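Local coordinates for protein glucose dehydrogenase (Serratia sp. FS14, PDB 7CDY) that is a calcium-binding member of the glucose/sorbosone dehydrogenase family, built on a beta-propeller fold, at residues A[162-165]-A[166-170]; A[150-153]-A[154-157]. One frame throughout, in Å; residues are numbered along the deposited sequence.

Interaction 1: A[162-165]-A[166-170]; sequences RLTA and EGAVP
Thr164 and the backbone of 166-170 hold each other through four hydrogen bonds, two of them between main-chain groups. Gly167 N returns to Thr164 O at 2.9 Å and closes a type I turn; the donor stands well above the carbonyl plane. A second bond, from Thr164 N to Ala168 O at 2.9 Å, is almost straight and lies in the carbonyl plane, clasping the neck of the loop.

The threonine hydroxyl supplies the other two. With chi1 at 72°, OG1 sits between its own backbone N and carbonyl carbon and leans over the turn, where it accepts from Ala168 N at 3.0 Å and from Glu166 N at 3.2 Å, both bonds bent to 143°. At phi 87° Gly167 suits its place because a CB would press on the preceding carbonyl oxygen.

Side chains pack at the loop's base. Leu163 CD2 rests 3.8 Å from Gly167 O, while the Pro170 ring lies against one face of the Arg162 guanidinium, displaced toward its rim, Pro170 CB to Arg162 NH2 3.5 Å. That guanidinium also bonds Asn173 and salt-bridges Asp172. The Glu166 carboxylate, pointing off the turn, hydrogen-bonds Tyr96 through OE1 and salt-bridges Arg76 through OE2.

Strand 160-163, third of four in an antiparallel propeller blade, thus leads into a type I turn followed by a G1 bulge at Gly167.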
ATOM      1  N   ARG A 162      -2.910  12.862  -4.010  1.00  9.28           N
ATOM      2  CA  ARG A 162      -4.291  12.970  -3.538  1.00  9.69           C
ATOM      3  C   ARG A 162      -5.169  13.452  -4.678  1.00 10.42           C
ATOM      4  O   ARG A 162      -4.903  14.511  -5.265  1.00 10.74           O
ATOM      5  CB  ARG A 162      -4.435  13.932  -2.360  1.00 11.11           C
ATOM      6  CG  ARG A 162      -5.863  13.952  -1.810  1.00 12.22           C
ATOM      7  CD  ARG A 162      -6.060  14.934  -0.660  1.00 14.48           C
ATOM      8  NE  ARG A 162      -5.943  16.318  -1.103  1.00 15.29           N
ATOM      9  CZ  ARG A 162      -6.818  17.287  -0.838  1.00 20.10           C
ATOM     10  NH1 ARG A 162      -7.918  17.047  -0.138  1.00 23.54           N
ATOM     11  NH2 ARG A 162      -6.574  18.506  -1.286  1.00 19.09           N
ATOM     12  N   LEU A 163      -6.228  12.693  -4.976  1.00  9.50           N
ATOM     13  CA  LEU A 163      -7.175  12.992  -6.047  1.00  9.60           C
ATOM     14  C   LEU A 163      -8.602  12.916  -5.522  1.00 11.37           C
ATOM     15  O   LEU A 163      -8.867  12.383  -4.445  1.00 10.44           O
ATOM     16  CB  LEU A 163      -7.027  12.016  -7.218  1.00 10.78           C
ATOM     17  CG  LEU A 163      -5.635  11.917  -7.844  1.00 12.37           C
ATOM     18  CD1 LEU A 163      -5.597  10.796  -8.869  1.00 14.64           C
ATOM     19  CD2 LEU A 163      -5.229  13.244  -8.467  1.00 14.70           C
ATOM     20  N   THR A 164      -9.533  13.445  -6.317  1.00 11.30           N
ATOM     21  CA  THR A 164     -10.943  13.190  -6.048  1.00 10.82           C
ATOM     22  C   THR A 164     -11.293  11.749  -6.411  1.00 14.51           C
ATOM     23  O   THR A 164     -10.500  11.014  -7.007  1.00 12.00           O
ATOM     24  CB  THR A 164     -11.846  14.120  -6.868  1.00 10.32           C
ATOM     25  OG1 THR A 164     -11.812  13.727  -8.245  1.00 10.96           O
ATOM     26  CG2 THR A 164     -11.419  15.597  -6.721  1.00 14.11           C
ATOM     27  N   ALA A 165     -12.531  11.370  -6.079  1.00 13.57           N
ATOM     28  CA  ALA A 165     -13.051  10.048  -6.422  1.00 14.40           C
ATOM     29  C   ALA A 165     -12.989   9.759  -7.917  1.00 12.79           C
ATOM     30  O   ALA A 165     -12.977   8.584  -8.314  1.00 13.69           O
ATOM     31  CB  ALA A 165     -14.500   9.933  -5.941  1.00 17.14           C
ATOM     32  N   GLU A 166     -12.986  10.789  -8.756  1.00 11.40           N
ATOM     33  CA  GLU A 166     -12.934  10.623 -10.199  1.00 11.45           C
ATOM     34  C   GLU A 166     -11.542  10.834 -10.769  1.00 11.67           C
ATOM     35  O   GLU A 166     -11.377  10.827 -11.991  1.00 14.79           O
ATOM     36  CB  GLU A 166     -13.926  11.581 -10.879  1.00 11.46           C
ATOM     37  CG  GLU A 166     -15.386  11.340 -10.496  1.00 13.01           C
ATOM     38  CD  GLU A 166     -15.871   9.933 -10.812  1.00 12.17           C
ATOM     39  OE1 GLU A 166     -15.329   9.320 -11.755  1.00 14.73           O
ATOM     40  OE2 GLU A 166     -16.811   9.475 -10.127  1.00 12.22           O
ATOM     41  N   GLY A 167     -10.543  11.044  -9.920  1.00 11.59           N
ATOM     42  CA  GLY A 167      -9.194  11.272 -10.392  1.00 11.95           C
ATOM     43  C   GLY A 167      -8.857  12.710 -10.712  1.00 12.08           C
ATOM     44  O   GLY A 167      -7.785  12.965 -11.265  1.00 13.94           O
ATOM     45  N   ALA A 168      -9.729  13.660 -10.379  1.00 11.28           N
ATOM     46  CA  ALA A 168      -9.419  15.058 -10.621  1.00 13.16           C
ATOM     47  C   ALA A 168      -8.514  15.601  -9.518  1.00 13.15           C
ATOM     48  O   ALA A 168      -8.415  15.040  -8.429  1.00 12.44           O
ATOM     49  CB  ALA A 168     -10.708  15.881 -10.693  1.00 14.00           C
ATOM     50  N   VAL A 169      -7.861  16.722  -9.810  1.00 13.42           N
ATOM     51  CA  VAL A 169      -6.998  17.395  -8.839  1.00 14.75           C
ATOM     52  C   VAL A 169      -7.834  18.264  -7.908  1.00 14.40           C
ATOM     53  O   VAL A 169      -8.507  19.194  -8.383  1.00 15.23           O
ATOM     54  CB  VAL A 169      -5.955  18.269  -9.544  1.00 16.76           C
ATOM     55  CG1 VAL A 169      -5.120  19.023  -8.514  1.00 19.59           C
ATOM     56  CG2 VAL A 169      -5.068  17.412 -10.428  1.00 18.90           C
ATOM     57  N   PRO A 170      -7.816  18.031  -6.599  1.00 12.32           N
ATOM     58  CA  PRO A 170      -8.446  18.968  -5.665  1.00 14.95           C
ATOM     59  C   PRO A 170      -7.724  20.303  -5.687  1.00 16.01           C
ATOM     60  O   PRO A 170      -6.483  20.352  -5.656  1.00 15.61           O
ATOM     61  CB  PRO A 170      -8.282  18.276  -4.302  1.00 16.77           C
ATOM     62  CG  PRO A 170      -7.994  16.831  -4.636  1.00 13.74           C
ATOM     63  CD  PRO A 170      -7.222  16.877  -5.903  1.00 11.60           C
TER

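Interaction 2: A[150-153]-A[154-157]; sequences AQET and DKLQ
Glu152 and Lys155 both turn CG away from their own carbonyl carbon, with chi1 of -63° and -68°, and both run extended from there, which lays the two chains side by side, pointing the same way. The ammonium ends beside the carboxylate: Lys155 NZ meets Glu152 OE1 at 2.6 Å in a short salt bridge, approaching nearly along the C-O axis of that oxygen. Lys155 CD comes within 3.1 Å of Glu152 OE1; a lysine suits the site because its extended chain reaches as far as the glutamate's carboxylate.

Asp154 folds differently. Its CG occupies the space between backbone N and carbonyl carbon, chi1 60°, which brings OD1 back over the turn to 3.7 Å from Glu152 CB. The two carboxylates remain apart, OE1 of Glu152 and OD1 of Asp154 being 4.5 Å from each other. A water donates to both, at 2.7 Å to Asp154 OD1 and 3.2 Å to Glu152 OE1; with the lysine ammonium, it would be expected to ease their mutual repulsion.

Beneath these groups lies a type I turn from Glu152 to Lys155, in the long connection between strands 137-140 and 160-163 of one propeller blade. Lys155 N closes it on Glu152 O at 3.3 Å, a long bond whose donor stands above the carbonyl plane.

Farther down the hairpin-like loop, Ala150 and Gln157 face each other through a CA-H...O contact, Ala150 CA to Gln157 O at 3.4 Å and almost straight; the CB of Ala150 points away, leaving the CA-H turned to the Gln157 oxygen. Lys159 NZ bonds the carbonyl oxygens of Glu152, Lys155 and Gln157, tying both arms together, while at the turn's corner Thr153 OG1 is hydrogen-bonded to Gly180 O.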
ATOM      1  N   ALA A 150      12.527  10.994  -6.924  1.00  9.99           N
ATOM      2  CA  ALA A 150      11.627  11.248  -5.801  1.00 10.18           C
ATOM      3  C   ALA A 150      11.645  12.715  -5.387  1.00 10.32           C
ATOM      4  O   ALA A 150      10.653  13.220  -4.852  1.00 10.69           O
ATOM      5  CB  ALA A 150      11.987  10.348  -4.610  1.00  9.59           C
ATOM      6  N   GLN A 151      12.757  13.414  -5.634  1.00 10.16           N
ATOM      7  CA  GLN A 151      12.904  14.823  -5.297  1.00 10.70           C
ATOM      8  C   GLN A 151      12.401  15.746  -6.393  1.00 11.21           C
ATOM      9  O   GLN A 151      12.261  16.948  -6.148  1.00 13.76           O
ATOM     10  CB  GLN A 151      14.383  15.149  -5.040  1.00 10.03           C
ATOM     11  CG  GLN A 151      14.943  14.505  -3.780  1.00 10.48           C
ATOM     12  CD  GLN A 151      14.305  15.071  -2.538  1.00 11.36           C
ATOM     13  OE1 GLN A 151      14.326  16.291  -2.327  1.00 12.65           O
ATOM     14  NE2 GLN A 151      13.700  14.210  -1.718  1.00 10.69           N
ATOM     15  N   GLU A 152      12.137  15.232  -7.587  1.00 10.36           N
ATOM     16  CA  GLU A 152      11.840  16.081  -8.733  1.00 11.07           C
ATOM     17  C   GLU A 152      10.352  16.406  -8.752  1.00 12.77           C
ATOM     18  O   GLU A 152       9.506  15.505  -8.777  1.00 12.20           O
ATOM     19  CB  GLU A 152      12.326  15.413 -10.018  1.00 12.93           C
ATOM     20  CG  GLU A 152      13.849  15.247  -9.984  1.00 16.45           C
ATOM     21  CD  GLU A 152      14.427  14.432 -11.117  1.00 21.99           C
ATOM     22  OE1 GLU A 152      13.797  14.335 -12.182  1.00 26.85           O
ATOM     23  OE2 GLU A 152      15.544  13.892 -10.939  1.00 27.72           O
ATOM     24  N   THR A 153      10.028  17.699  -8.711  1.00 12.23           N
ATOM     25  CA  THR A 153       8.640  18.107  -8.545  1.00 13.13           C
ATOM     26  C   THR A 153       7.807  17.911  -9.803  1.00 11.58           C
ATOM     27  O   THR A 153       6.576  17.940  -9.716  1.00 13.95           O
ATOM     28  CB  THR A 153       8.551  19.565  -8.090  1.00 14.08           C
ATOM     29  OG1 THR A 153       9.106  20.418  -9.096  1.00 16.76           O
ATOM     30  CG2 THR A 153       9.295  19.763  -6.770  1.00 17.61           C
ATOM     31  N   ASP A 154       8.438  17.714 -10.957  1.00 11.76           N
ATOM     32  CA  ASP A 154       7.723  17.498 -12.207  1.00 13.66           C
ATOM     33  C   ASP A 154       7.553  16.022 -12.552  1.00 13.15           C
ATOM     34  O   ASP A 154       7.085  15.703 -13.648  1.00 15.24           O
ATOM     35  CB  ASP A 154       8.401  18.257 -13.355  1.00 16.64           C
ATOM     36  CG  ASP A 154       9.840  17.828 -13.582  1.00 21.75           C
ATOM     37  OD1 ASP A 154      10.481  17.297 -12.649  1.00 20.68           O
ATOM     38  OD2 ASP A 154      10.343  18.047 -14.706  1.00 31.12           O
ATOM     39  N   LYS A 155       7.913  15.116 -11.640  1.00 12.99           N
ATOM     40  CA  LYS A 155       7.830  13.679 -11.877  1.00 12.73           C
ATOM     41  C   LYS A 155       6.998  13.020 -10.787  1.00 10.73           C
ATOM     42  O   LYS A 155       7.091  13.390  -9.616  1.00 13.17           O
ATOM     43  CB  LYS A 155       9.230  13.064 -11.948  1.00 15.06           C
ATOM     44  CG  LYS A 155       9.969  13.545 -13.198  1.00 18.13           C
ATOM     45  CD  LYS A 155      11.304  12.892 -13.410  1.00 21.88           C
ATOM     46  CE  LYS A 155      11.996  13.530 -14.612  1.00 27.46           C
ATOM     47  NZ  LYS A 155      13.465  13.332 -14.569  1.00 31.51           N
ATOM     48  N   LEU A 156       6.186  12.033 -11.170  1.00 10.66           N
ATOM     49  CA  LEU A 156       5.303  11.360 -10.224  1.00 10.34           C
ATOM     50  C   LEU A 156       5.962  10.170  -9.521  1.00 11.89           C
ATOM     51  O   LEU A 156       5.278   9.375  -8.866  1.00 14.80           O
ATOM     52  CB  LEU A 156       3.979  11.002 -10.901  1.00  9.80           C
ATOM     53  CG  LEU A 156       3.161  12.252 -11.219  1.00  9.13           C
ATOM     54  CD1 LEU A 156       2.055  11.924 -12.200  1.00 14.00           C
ATOM     55  CD2 LEU A 156       2.584  12.875  -9.956  1.00 12.59           C
ATOM     56  N   GLN A 157       7.278  10.071  -9.592  1.00 11.29           N
ATOM     57  CA  GLN A 157       8.033   9.069  -8.859  1.00 10.24           C
ATOM     58  C   GLN A 157       8.203   9.486  -7.406  1.00  9.37           C
ATOM     59  O   GLN A 157       8.535  10.640  -7.112  1.00 10.30           O
ATOM     60  CB  GLN A 157       9.426   8.961  -9.476  1.00 11.35           C
ATOM     61  CG  GLN A 157       9.522   8.010 -10.651  1.00 15.45           C
ATOM     62  CD  GLN A 157       8.807   8.536 -11.872  1.00 15.74           C
ATOM     63  OE1 GLN A 157       8.785   9.754 -12.131  1.00 15.35           O
ATOM     64  NE2 GLN A 157       8.205   7.627 -12.632  1.00 13.23           N
TER
HETATM   65  O   HOH W   1      13.171  17.371 -12.876  1.00 33.66           O

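Interactions 1 and 2 follow in series along the chain: the loop of 150-157 leads into strand 160-163, and the turn at 164-167 leads out of it. Their centres are 18 Å apart and their nearest atoms about 8 Å, so the two do not touch; the strand joins them. Each is built round a type I turn, yet the bracing differs: main-chain donors are held by a side-chain oxygen in interaction 1, whereas side-chain charges are paired in interaction 2. The side chain of Ala150, in interaction 2, lies about 9 Å from the bound calcium ion, whose site includes Glu217 and Tyr227.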